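Local coordinates for protein tail component (Lactobacillus phage J-1, PDB 5LY8) that probably binds cell-wall saccharides of the Lactobacillus host, as the second carbohydrate-binding module of the phage's evolved distal tail protein, and carries bound magnesium, at residues G34-F38 against R111-T117; N48-F54 against T210-P214; I82-N87 against F231-D237; K174-T180 against T195-F201. All blocks are in the same frame, centred on the assembly; numbering follows the deposited sequence.

Followed from the N terminus, the chain gives the first segments of contacts 1, 2 and 3 in turn (34-38, 48-54, 82-87), then their partners in the order 111-117, 210-214, 231-237, so the loops these three contacts close all cross one another. Contact 4, a short closure between 174-180 and 195-201, is nested inside both contact 2 and contact 3. Contacts 1 and 2 lay the 34-38 loop and the short strand 49-50 with its following loop against the neighbouring strands 110-118 and 208-216 of one sheet; N115 N reaches T210 O between them. Contacts 3 and 4 both reach the six-stranded antiparallel sheet. L116 touches I82 and F231, joining contact 1 to contact 3.

Contact 1 of 4, residues G34-F38 against R111-T117; sequences GVTAF and RFEFNLT
One face of the R111 guanidinium carries F38, whose CD1 sits over the centre of the group, 3.8 Å from R111 CZ, with ring and guanidinium planes 56° apart. At the guanidinium edge, in its plane, lies E113 OE2, held side-on by both NE and NH2 in a salt bridge. The E113 carboxylate is itself gripped from two sides. Its syn positions receive the backbone of the loop: A37 N reaches E113 OE1 at 2.8 Å, and F38 N reaches E113 OE2 at 2.9 Å in a more bent bond. On the anti side come R111 and, 2.9 Å from E113 OE1, N115 ND2. Five N-H bonds thus hold this buried carboxylate and fix its rotation, and the arginine would favour its ionised form. N115 ND2 also donates to V35 O at 3.0 Å, nearly in its own amide plane, while N115 OD1 turns to S125. Farther along, T117 CG2 packs against V35 CB at 3.7 Å. R111 reaches the loop because its chain is extended, with CG anti to the backbone N (chi1 170°). Alternate residues of one strand clasp an irregular loop across a sheet face, in the beta-sandwich, concanavalin-like fold of this carbohydrate-binding module.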
# COMPACT_ATOMS: atom_id res chain seq x y z
N GLY A 34 5.67 8.64 7.82
CA GLY A 34 6.21 7.49 7.13
C GLY A 34 6.89 7.82 5.82
O GLY A 34 7.36 8.94 5.61
N VAL A 35 6.93 6.83 4.94
CA VAL A 35 7.64 6.96 3.67
C VAL A 35 6.65 6.81 2.53
O VAL A 35 5.86 5.85 2.50
CB VAL A 35 8.75 5.89 3.53
CG1 VAL A 35 9.60 6.15 2.30
CG2 VAL A 35 9.63 5.81 4.79
N THR A 36 6.67 7.76 1.59
CA THR A 36 5.82 7.72 0.38
C THR A 36 6.66 7.42 -0.84
O THR A 36 7.87 7.65 -0.82
CB THR A 36 5.06 9.03 0.17
OG1 THR A 36 6.00 10.08 -0.13
CG2 THR A 36 4.22 9.40 1.36
N ALA A 37 6.05 6.88 -1.90
CA ALA A 37 6.77 6.46 -3.09
C ALA A 37 6.51 7.33 -4.31
O ALA A 37 7.40 7.46 -5.16
CB ALA A 37 6.43 5.01 -3.41
N PHE A 38 5.31 7.94 -4.44
CA PHE A 38 4.96 8.68 -5.65
C PHE A 38 6.10 9.65 -6.01
O PHE A 38 6.48 10.50 -5.20
CB PHE A 38 3.66 9.45 -5.46
CG PHE A 38 3.30 10.23 -6.70
CD1 PHE A 38 2.91 9.57 -7.86
CD2 PHE A 38 3.40 11.61 -6.72
CE1 PHE A 38 2.59 10.29 -9.01
CE2 PHE A 38 3.09 12.32 -7.88
CZ PHE A 38 2.69 11.66 -9.01
N ARG A 111 -5.55 8.27 -4.59
CA ARG A 111 -4.44 7.33 -4.64
C ARG A 111 -4.32 6.67 -3.29
O ARG A 111 -4.54 7.32 -2.27
CB ARG A 111 -3.12 8.11 -4.96
CG ARG A 111 -1.83 7.31 -4.82
CD ARG A 111 -0.62 8.20 -5.15
NE ARG A 111 0.61 7.40 -5.24
CZ ARG A 111 1.00 6.73 -6.30
NH1 ARG A 111 0.30 6.80 -7.43
NH2 ARG A 111 2.08 5.98 -6.25
N PHE A 112 -3.88 5.40 -3.27
CA PHE A 112 -3.36 4.82 -2.05
C PHE A 112 -2.05 4.12 -2.33
O PHE A 112 -1.81 3.67 -3.46
CB PHE A 112 -4.33 3.91 -1.27
CG PHE A 112 -4.80 2.64 -1.94
CD1 PHE A 112 -3.92 1.59 -2.15
CD2 PHE A 112 -6.14 2.45 -2.23
CE1 PHE A 112 -4.37 0.39 -2.72
CE2 PHE A 112 -6.59 1.23 -2.73
CZ PHE A 112 -5.71 0.20 -2.96
N GLU A 113 -1.20 4.08 -1.31
CA GLU A 113 0.05 3.33 -1.31
C GLU A 113 0.09 2.44 -0.10
O GLU A 113 -0.20 2.90 1.02
CB GLU A 113 1.28 4.24 -1.28
CG GLU A 113 1.45 5.07 -2.54
CD GLU A 113 2.68 5.94 -2.53
OE1 GLU A 113 3.49 5.88 -1.57
OE2 GLU A 113 2.83 6.72 -3.51
N PHE A 114 0.48 1.18 -0.30
CA PHE A 114 0.85 0.26 0.77
C PHE A 114 2.32 -0.05 0.53
O PHE A 114 2.68 -0.68 -0.48
CB PHE A 114 -0.02 -1.00 0.80
CG PHE A 114 -1.44 -0.68 1.21
CD1 PHE A 114 -1.72 -0.26 2.49
CD2 PHE A 114 -2.48 -0.74 0.30
CE1 PHE A 114 -3.04 0.07 2.87
CE2 PHE A 114 -3.80 -0.43 0.68
CZ PHE A 114 -4.07 -0.03 1.97
N ASN A 115 3.18 0.44 1.45
CA ASN A 115 4.62 0.42 1.29
C ASN A 115 5.33 -0.35 2.36
O ASN A 115 4.94 -0.29 3.53
CB ASN A 115 5.13 1.88 1.35
CG ASN A 115 4.56 2.75 0.26
OD1 ASN A 115 4.14 2.24 -0.78
ND2 ASN A 115 4.50 4.05 0.48
N LEU A 116 6.40 -1.04 1.95
CA LEU A 116 7.33 -1.71 2.86
C LEU A 116 8.67 -1.00 2.68
O LEU A 116 9.08 -0.71 1.55
CB LEU A 116 7.44 -3.20 2.56
CG LEU A 116 6.13 -3.95 2.84
CD1 LEU A 116 6.18 -5.33 2.27
CD2 LEU A 116 5.78 -4.00 4.34
N THR A 117 9.33 -0.72 3.80
CA THR A 117 10.52 0.11 3.82
C THR A 117 11.65 -0.52 4.59
O THR A 117 11.43 -1.46 5.36
CB THR A 117 10.16 1.49 4.42
OG1 THR A 117 9.77 1.35 5.80
CG2 THR A 117 9.03 2.19 3.65

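Contact 2 of 4, residues N48-F54 against T210-P214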
# COMPACT_ATOMS: atom_id res chain seq x y z
N ASN A 48 5.25 15.25 -1.76
CA ASN A 48 4.12 14.56 -1.15
C ASN A 48 3.94 15.00 0.30
O ASN A 48 4.94 15.15 1.02
CB ASN A 48 4.38 13.06 -1.15
CG ASN A 48 4.58 12.47 -2.53
OD1 ASN A 48 4.04 12.98 -3.52
ND2 ASN A 48 5.35 11.38 -2.60
N VAL A 49 2.70 15.13 0.76
CA VAL A 49 2.41 15.49 2.15
C VAL A 49 1.60 14.40 2.81
O VAL A 49 0.65 13.86 2.22
CB VAL A 49 1.74 16.88 2.24
CG1 VAL A 49 1.36 17.21 3.70
CG2 VAL A 49 2.69 17.97 1.72
N GLN A 50 1.96 14.10 4.06
CA GLN A 50 1.23 13.17 4.91
C GLN A 50 0.63 14.01 6.02
O GLN A 50 1.36 14.55 6.85
CB GLN A 50 2.20 12.13 5.51
CG GLN A 50 2.96 11.33 4.46
CD GLN A 50 4.07 10.50 5.06
OE1 GLN A 50 3.84 9.60 5.87
NE2 GLN A 50 5.30 10.79 4.66
N SER A 51 -0.69 14.21 5.98
CA SER A 51 -1.37 15.03 6.99
C SER A 51 -2.81 14.62 7.11
O SER A 51 -3.38 14.05 6.19
CB SER A 51 -1.26 16.50 6.63
OG SER A 51 -2.19 16.85 5.62
N GLY A 52 -3.40 15.01 8.21
CA GLY A 52 -4.81 14.76 8.46
C GLY A 52 -5.09 13.47 9.19
O GLY A 52 -4.21 12.64 9.39
N PRO A 53 -6.35 13.30 9.60
CA PRO A 53 -6.71 12.14 10.42
C PRO A 53 -7.35 11.00 9.65
O PRO A 53 -7.75 11.13 8.49
CB PRO A 53 -7.77 12.75 11.37
CG PRO A 53 -8.48 13.70 10.50
CD PRO A 53 -7.46 14.27 9.52
N PHE A 54 -7.53 9.88 10.35
CA PHE A 54 -8.40 8.79 9.96
C PHE A 54 -9.56 8.83 10.94
O PHE A 54 -9.32 8.96 12.14
CB PHE A 54 -7.74 7.43 10.14
CG PHE A 54 -6.59 7.16 9.20
CD1 PHE A 54 -6.82 6.53 7.98
CD2 PHE A 54 -5.29 7.49 9.55
CE1 PHE A 54 -5.75 6.29 7.10
CE2 PHE A 54 -4.23 7.24 8.69
CZ PHE A 54 -4.46 6.63 7.47
N THR A 210 4.28 1.61 5.65
CA THR A 210 3.49 2.84 5.62
C THR A 210 2.29 2.63 4.71
O THR A 210 2.45 2.09 3.61
CB THR A 210 4.29 4.04 5.07
OG1 THR A 210 5.39 4.33 5.93
CG2 THR A 210 3.43 5.32 4.93
N ALA A 211 1.11 3.10 5.13
CA ALA A 211 -0.09 3.17 4.30
C ALA A 211 -0.43 4.67 4.15
O ALA A 211 -0.48 5.38 5.17
CB ALA A 211 -1.23 2.42 4.96
N TRP A 212 -0.65 5.15 2.91
CA TRP A 212 -0.86 6.57 2.66
C TRP A 212 -2.06 6.71 1.74
O TRP A 212 -2.16 6.00 0.74
CB TRP A 212 0.42 7.18 2.06
CG TRP A 212 0.38 8.63 1.70
CD1 TRP A 212 -0.09 9.67 2.46
CD2 TRP A 212 0.87 9.20 0.48
NE1 TRP A 212 0.10 10.87 1.79
CE2 TRP A 212 0.68 10.60 0.57
CE3 TRP A 212 1.42 8.66 -0.70
CZ2 TRP A 212 1.08 11.47 -0.45
CZ3 TRP A 212 1.80 9.53 -1.71
CH2 TRP A 212 1.61 10.91 -1.60
N PHE A 213 -2.95 7.68 2.05
CA PHE A 213 -4.21 7.84 1.33
C PHE A 213 -4.44 9.28 0.87
O PHE A 213 -5.33 9.98 1.37
CB PHE A 213 -5.36 7.39 2.23
CG PHE A 213 -5.30 5.96 2.66
CD1 PHE A 213 -4.57 5.59 3.80
CD2 PHE A 213 -5.90 4.97 1.92
CE1 PHE A 213 -4.52 4.26 4.21
CE2 PHE A 213 -5.82 3.64 2.31
CZ PHE A 213 -5.12 3.29 3.45
N PRO A 214 -3.68 9.75 -0.12
CA PRO A 214 -3.82 11.15 -0.55
C PRO A 214 -4.87 11.43 -1.63
O PRO A 214 -5.21 10.58 -2.45
CB PRO A 214 -2.43 11.47 -1.12
CG PRO A 214 -2.00 10.12 -1.72
CD PRO A 214 -2.50 9.10 -0.74
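V49 O accepts the indole N-H of W212, NE1 to O 3.1 Å. The bond is bent, 140° at the hydrogen, and the donor stands above the carbonyl plane rather than on a lone pair; the same N-H makes a weak bond to G75 O. The indole reaches V49 because W212 CG lies anti to the backbone N (chi1 178°), which carries the ring out from strand 208-216 toward the 48-50 backbone. N48 and Q50, before and after V49, meet the ring from the same side, N48 at the six-membered end and Q50 near NE1. N48 crosses the indole at about a right angle, its CG 3.5 Å from W212 CH2; its ND2 is held by T36 OG1 and F38 O. Q50 CG makes an off-centre CH-pi contact with the five-membered ring, 4.3 Å from its centroid, while its amide runs on to S77 and G34. P214 CG, from the segment of W212 itself, lies over the centre of the opposite indole face, 3.4 Å above its plane. Farther on, F213 CD1 comes to the F54 edge, 3.6 Å from F54 CE1, with the ring planes nearly perpendicular. P63 touches both rings. Strand 49-50 pairs in parallel with strand 73-81, itself the antiparallel neighbour of strand 208-216, so the tryptophan links two strands that both pair with 73-81 within the module's beta sandwich.

Contact 3 of 4, residues I82-N87 against F231-D237; sequences IPKNSN and FEWINVD
I82 and N85 lie against F231 and W233, and N85 also meets V236, where the loop after strand 73-81 runs beside the last long strand, 223-238, of the beta sandwich; chain directions agree to within 10°. The apolar part rests on two rings. I82 CD1 stands over one face of F231, 3.9 Å from its centroid, and I82 CG2 touches W233 CZ2 at 3.6 Å and F231 CE2 at 3.7 Å. W233 is sandwiched: N85 CB sits over its five-membered ring, 3.7 Å from the centroid, and F231 CE2 comes over the centre of the opposite face. F94 and F96 of strand 94-103 pack behind this pair. Past the corner at N235, V236 CG1 touches N85 ND2 at 3.7 Å, the two side chains sliding past each other in opposite directions.

Direct hydrogen bonding between the segments comes from W233 NE1, which donates to P83 O at 3.0 Å. The oxygen lies near the indole plane at its edge, and the N-H in turn lies in the carbonyl plane, so edge and faces of W233 are all engaged. N85 places CG between its backbone N and carbonyl carbon (chi1 70°), which turns OD1 back into its own loop, to S89 N and, weakly, to N87 N.

Water completes the exposed end. One water joins N85 ND2 to I234 O and another links N87 ND2 to D237 OD2. S86 OG, which also bonds E15, accepts from a third water, which gives its other hydrogen to D237 O at 2.7 Å.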
# COMPACT_ATOMS: atom_id res chain seq x y z
N ILE A 82 8.71 -3.16 11.85
CA ILE A 82 8.68 -4.60 11.64
C ILE A 82 9.98 -5.18 12.16
O ILE A 82 11.03 -4.89 11.58
CB ILE A 82 8.47 -4.95 10.14
CG1 ILE A 82 7.11 -4.39 9.65
CG2 ILE A 82 8.55 -6.48 9.90
CD1 ILE A 82 6.99 -4.54 8.11
N PRO A 83 9.95 -5.98 13.24
CA PRO A 83 11.18 -6.60 13.74
C PRO A 83 11.49 -7.87 12.94
O PRO A 83 10.68 -8.36 12.16
CB PRO A 83 10.83 -6.91 15.20
CG PRO A 83 9.36 -7.09 15.23
CD PRO A 83 8.76 -6.37 14.03
N LYS A 84 12.69 -8.41 13.15
CA LYS A 84 13.12 -9.67 12.54
C LYS A 84 12.18 -10.80 12.98
O LYS A 84 11.54 -10.73 14.03
CB LYS A 84 14.54 -10.01 13.00
CG LYS A 84 15.57 -9.12 12.30
CD LYS A 84 16.96 -9.38 12.87
CE LYS A 84 17.97 -8.64 12.03
NZ LYS A 84 19.35 -8.77 12.58
N ASN A 85 12.10 -11.85 12.16
CA ASN A 85 11.30 -13.01 12.55
C ASN A 85 12.02 -13.77 13.71
O ASN A 85 13.15 -13.42 14.10
CB ASN A 85 11.01 -13.89 11.32
CG ASN A 85 12.17 -14.64 10.74
OD1 ASN A 85 13.21 -14.83 11.38
ND2 ASN A 85 12.01 -15.08 9.49
N SER A 86 11.38 -14.79 14.29
CA SER A 86 11.95 -15.52 15.42
C SER A 86 13.23 -16.27 15.08
O SER A 86 13.96 -16.68 16.00
CB SER A 86 10.91 -16.47 16.00
OG SER A 86 10.78 -17.60 15.15
N ASN A 87 13.52 -16.46 13.77
CA ASN A 87 14.77 -17.08 13.33
C ASN A 87 15.87 -16.03 13.08
O ASN A 87 16.94 -16.36 12.56
CB ASN A 87 14.51 -17.93 12.09
CG ASN A 87 15.62 -18.90 11.79
OD1 ASN A 87 16.17 -19.56 12.67
ND2 ASN A 87 16.00 -18.96 10.53
N PHE A 231 0.73 -7.81 8.75
CA PHE A 231 1.96 -8.26 8.15
C PHE A 231 2.35 -9.54 8.87
O PHE A 231 2.31 -9.59 10.11
CB PHE A 231 3.08 -7.24 8.34
CG PHE A 231 4.43 -7.69 7.82
CD1 PHE A 231 4.85 -7.34 6.55
CD2 PHE A 231 5.25 -8.52 8.58
CE1 PHE A 231 6.09 -7.76 6.07
CE2 PHE A 231 6.48 -8.97 8.09
CZ PHE A 231 6.90 -8.57 6.85
N GLU A 232 2.71 -10.57 8.10
CA GLU A 232 3.22 -11.82 8.64
C GLU A 232 4.50 -12.25 7.99
O GLU A 232 4.58 -12.26 6.77
CB GLU A 232 2.22 -12.98 8.42
CG GLU A 232 0.83 -12.84 9.00
CD GLU A 232 -0.11 -13.98 8.63
OE1 GLU A 232 -1.04 -14.21 9.42
OE2 GLU A 232 -0.00 -14.52 7.51
N TRP A 233 5.45 -12.70 8.81
CA TRP A 233 6.59 -13.43 8.30
C TRP A 233 6.05 -14.83 7.98
O TRP A 233 5.27 -15.37 8.77
CB TRP A 233 7.69 -13.55 9.35
CG TRP A 233 8.35 -12.24 9.67
CD1 TRP A 233 8.31 -11.57 10.85
CD2 TRP A 233 9.15 -11.46 8.79
NE1 TRP A 233 9.10 -10.46 10.79
CE2 TRP A 233 9.64 -10.36 9.54
CE3 TRP A 233 9.58 -11.61 7.46
CZ2 TRP A 233 10.47 -9.38 8.99
CZ3 TRP A 233 10.38 -10.62 6.91
CH2 TRP A 233 10.81 -9.53 7.67
N ILE A 234 6.45 -15.42 6.85
CA ILE A 234 5.97 -16.75 6.48
C ILE A 234 7.14 -17.69 6.21
O ILE A 234 8.27 -17.23 6.00
CB ILE A 234 4.93 -16.72 5.34
CG1 ILE A 234 5.57 -16.24 4.04
CG2 ILE A 234 3.65 -15.92 5.72
CD1 ILE A 234 4.66 -16.18 2.82
N ASN A 235 6.87 -19.01 6.27
CA ASN A 235 7.90 -20.04 6.06
C ASN A 235 9.06 -19.79 7.03
O ASN A 235 10.22 -19.71 6.61
CB ASN A 235 8.39 -20.04 4.59
CG ASN A 235 7.28 -20.16 3.57
OD1 ASN A 235 6.41 -21.04 3.64
ND2 ASN A 235 7.28 -19.25 2.62
N VAL A 236 8.73 -19.55 8.33
CA VAL A 236 9.76 -19.23 9.33
C VAL A 236 10.27 -20.54 9.90
O VAL A 236 9.50 -21.26 10.56
CB VAL A 236 9.33 -18.29 10.49
CG1 VAL A 236 10.53 -17.94 11.37
CG2 VAL A 236 8.65 -17.03 9.97
N ASP A 237 11.56 -20.84 9.73
CA ASP A 237 12.13 -22.07 10.31
C ASP A 237 12.09 -22.05 11.82
O ASP A 237 12.32 -21.07 12.43
CB ASP A 237 13.59 -22.21 9.94
CG ASP A 237 13.82 -22.54 8.50
OD1 ASP A 237 12.86 -22.92 7.81
OD2 ASP A 237 14.99 -22.46 8.06
O HOH W 1 9.87 -15.23 7.43
O HOH W 2 12.43 -19.86 14.84
O HOH W 3 17.44 -20.81 8.90

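Contact 4 of 4, residues K174-T180 against T195-F201; sequences KMGDQLT and TRTVSGF
K174, fully extended, crosses the F201 ring obliquely, and its NZ comes over one face, 4.7 Å from the centroid and 20° off the normal, a cation-pi contact. The same NZ donates to F201 O at 2.9 Å and to T91 O, so the buried ammonium is held by two carbonyls as well as the ring. F201 comes in with CG anti to its backbone N (chi1 -168°), which lays the ring against K174 and L179; L179 CD1 meets F201 CE2 at 3.8 Å, the two side chains oblique to each other.

On the other face of the hairpin Q178, T180, T195 and T197 line up. T180 OG1 and T195 OG1 share a hydrogen bond of 2.7 Å, and Q178, extended, crosses T195 obliquely, its OE1 3.5 Å from T195 CG2. Between the faces runs the backbone: L179 and R196 form an antiparallel hydrogen-bonded pair, and V198 N donates to D177 O at 2.8 Å. A type II' turn from M175 to Q178 links strands 166-175 and 178-185, and a type II turn from V198 to F201 follows strand 191-197. D177 OD2 reaches G200 N through one water, while OD1 goes to S202. Strand 191-197 is one of the two outermost strands of its six-stranded antiparallel sheet, followed inward by 178-185, 166-175 and 94-103, while V144 of strand 138-144 touches both L179 and F201.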
# COMPACT_ATOMS: atom_id res chain seq x y z
N LYS A 174 6.59 -11.80 -0.58
CA LYS A 174 7.96 -12.09 -0.97
C LYS A 174 8.17 -13.57 -0.76
O LYS A 174 7.89 -14.10 0.32
CB LYS A 174 8.94 -11.30 -0.10
CG LYS A 174 10.40 -11.65 -0.35
CD LYS A 174 11.31 -10.87 0.54
CE LYS A 174 12.75 -11.08 0.16
NZ LYS A 174 13.65 -10.25 1.01
N MET A 175 8.68 -14.25 -1.81
CA MET A 175 9.00 -15.68 -1.79
C MET A 175 10.38 -15.75 -2.43
O MET A 175 10.48 -15.74 -3.67
CB MET A 175 7.93 -16.49 -2.56
CG MET A 175 6.52 -16.39 -1.97
SD MET A 175 6.42 -16.97 -0.25
CE MET A 175 6.42 -18.72 -0.49
N GLY A 176 11.42 -15.62 -1.59
CA GLY A 176 12.82 -15.54 -1.98
C GLY A 176 12.99 -14.29 -2.84
O GLY A 176 12.66 -13.18 -2.41
N ASP A 177 13.47 -14.46 -4.09
CA ASP A 177 13.63 -13.35 -5.04
C ASP A 177 12.35 -12.91 -5.75
O ASP A 177 12.36 -11.87 -6.43
CB ASP A 177 14.68 -13.70 -6.11
CG ASP A 177 16.09 -13.88 -5.62
OD1 ASP A 177 16.51 -13.11 -4.74
OD2 ASP A 177 16.82 -14.71 -6.21
N GLN A 178 11.24 -13.64 -5.56
CA GLN A 178 10.00 -13.31 -6.25
C GLN A 178 9.16 -12.35 -5.43
O GLN A 178 8.80 -12.67 -4.28
CB GLN A 178 9.15 -14.56 -6.58
CG GLN A 178 9.77 -15.44 -7.66
CD GLN A 178 8.83 -16.47 -8.22
OE1 GLN A 178 7.63 -16.54 -7.89
NE2 GLN A 178 9.37 -17.31 -9.08
N LEU A 179 8.84 -11.22 -6.02
CA LEU A 179 8.02 -10.21 -5.39
C LEU A 179 6.67 -10.22 -6.12
O LEU A 179 6.63 -10.03 -7.35
CB LEU A 179 8.73 -8.86 -5.54
CG LEU A 179 8.00 -7.62 -4.99
CD1 LEU A 179 7.71 -7.76 -3.50
CD2 LEU A 179 8.81 -6.40 -5.23
N THR A 180 5.57 -10.43 -5.37
CA THR A 180 4.24 -10.44 -5.96
C THR A 180 3.40 -9.31 -5.39
O THR A 180 3.41 -9.04 -4.16
CB THR A 180 3.57 -11.79 -5.71
OG1 THR A 180 4.35 -12.81 -6.33
CG2 THR A 180 2.12 -11.87 -6.24
N THR A 195 3.86 -10.94 -10.60
CA THR A 195 5.03 -11.44 -9.90
C THR A 195 6.24 -11.11 -10.72
O THR A 195 6.22 -11.27 -11.94
CB THR A 195 4.91 -12.96 -9.73
OG1 THR A 195 3.73 -13.26 -8.97
CG2 THR A 195 6.15 -13.56 -9.06
N ARG A 196 7.34 -10.67 -10.08
CA ARG A 196 8.60 -10.48 -10.79
C ARG A 196 9.72 -11.10 -9.99
O ARG A 196 9.75 -10.98 -8.76
CB ARG A 196 8.94 -9.00 -11.08
CG ARG A 196 7.89 -8.26 -11.92
CD ARG A 196 7.86 -8.80 -13.37
NE ARG A 196 6.92 -8.02 -14.18
CZ ARG A 196 5.60 -8.18 -14.21
NH1 ARG A 196 5.02 -9.15 -13.50
NH2 ARG A 196 4.85 -7.37 -14.95
N THR A 197 10.66 -11.75 -10.67
CA THR A 197 11.83 -12.26 -9.98
C THR A 197 12.79 -11.11 -10.00
O THR A 197 13.21 -10.69 -11.10
CB THR A 197 12.40 -13.47 -10.70
OG1 THR A 197 11.40 -14.49 -10.70
CG2 THR A 197 13.70 -13.98 -10.03
N VAL A 198 13.10 -10.56 -8.83
CA VAL A 198 13.97 -9.39 -8.71
C VAL A 198 15.34 -9.84 -8.22
O VAL A 198 15.48 -10.42 -7.13
CB VAL A 198 13.33 -8.35 -7.75
CG1 VAL A 198 14.24 -7.13 -7.58
CG2 VAL A 198 11.94 -7.91 -8.24
N SER A 199 16.37 -9.61 -9.05
CA SER A 199 17.72 -10.02 -8.74
C SER A 199 18.17 -9.55 -7.34
O SER A 199 18.13 -8.36 -7.04
CB SER A 199 18.66 -9.45 -9.80
OG SER A 199 19.94 -10.05 -9.75
N GLY A 200 18.61 -10.51 -6.51
CA GLY A 200 19.13 -10.25 -5.16
C GLY A 200 18.10 -9.86 -4.13
O GLY A 200 18.47 -9.57 -2.98
N PHE A 201 16.82 -9.85 -4.49
CA PHE A 201 15.79 -9.40 -3.57
C PHE A 201 15.72 -10.26 -2.30
O PHE A 201 15.44 -9.73 -1.23
CB PHE A 201 14.45 -9.33 -4.30
CG PHE A 201 13.38 -8.62 -3.51
CD1 PHE A 201 13.46 -7.25 -3.28
CD2 PHE A 201 12.24 -9.29 -3.10
CE1 PHE A 201 12.45 -6.59 -2.58
CE2 PHE A 201 11.24 -8.64 -2.38
CZ PHE A 201 11.37 -7.29 -2.11
O HOH W 4 18.96 -13.26 -7.09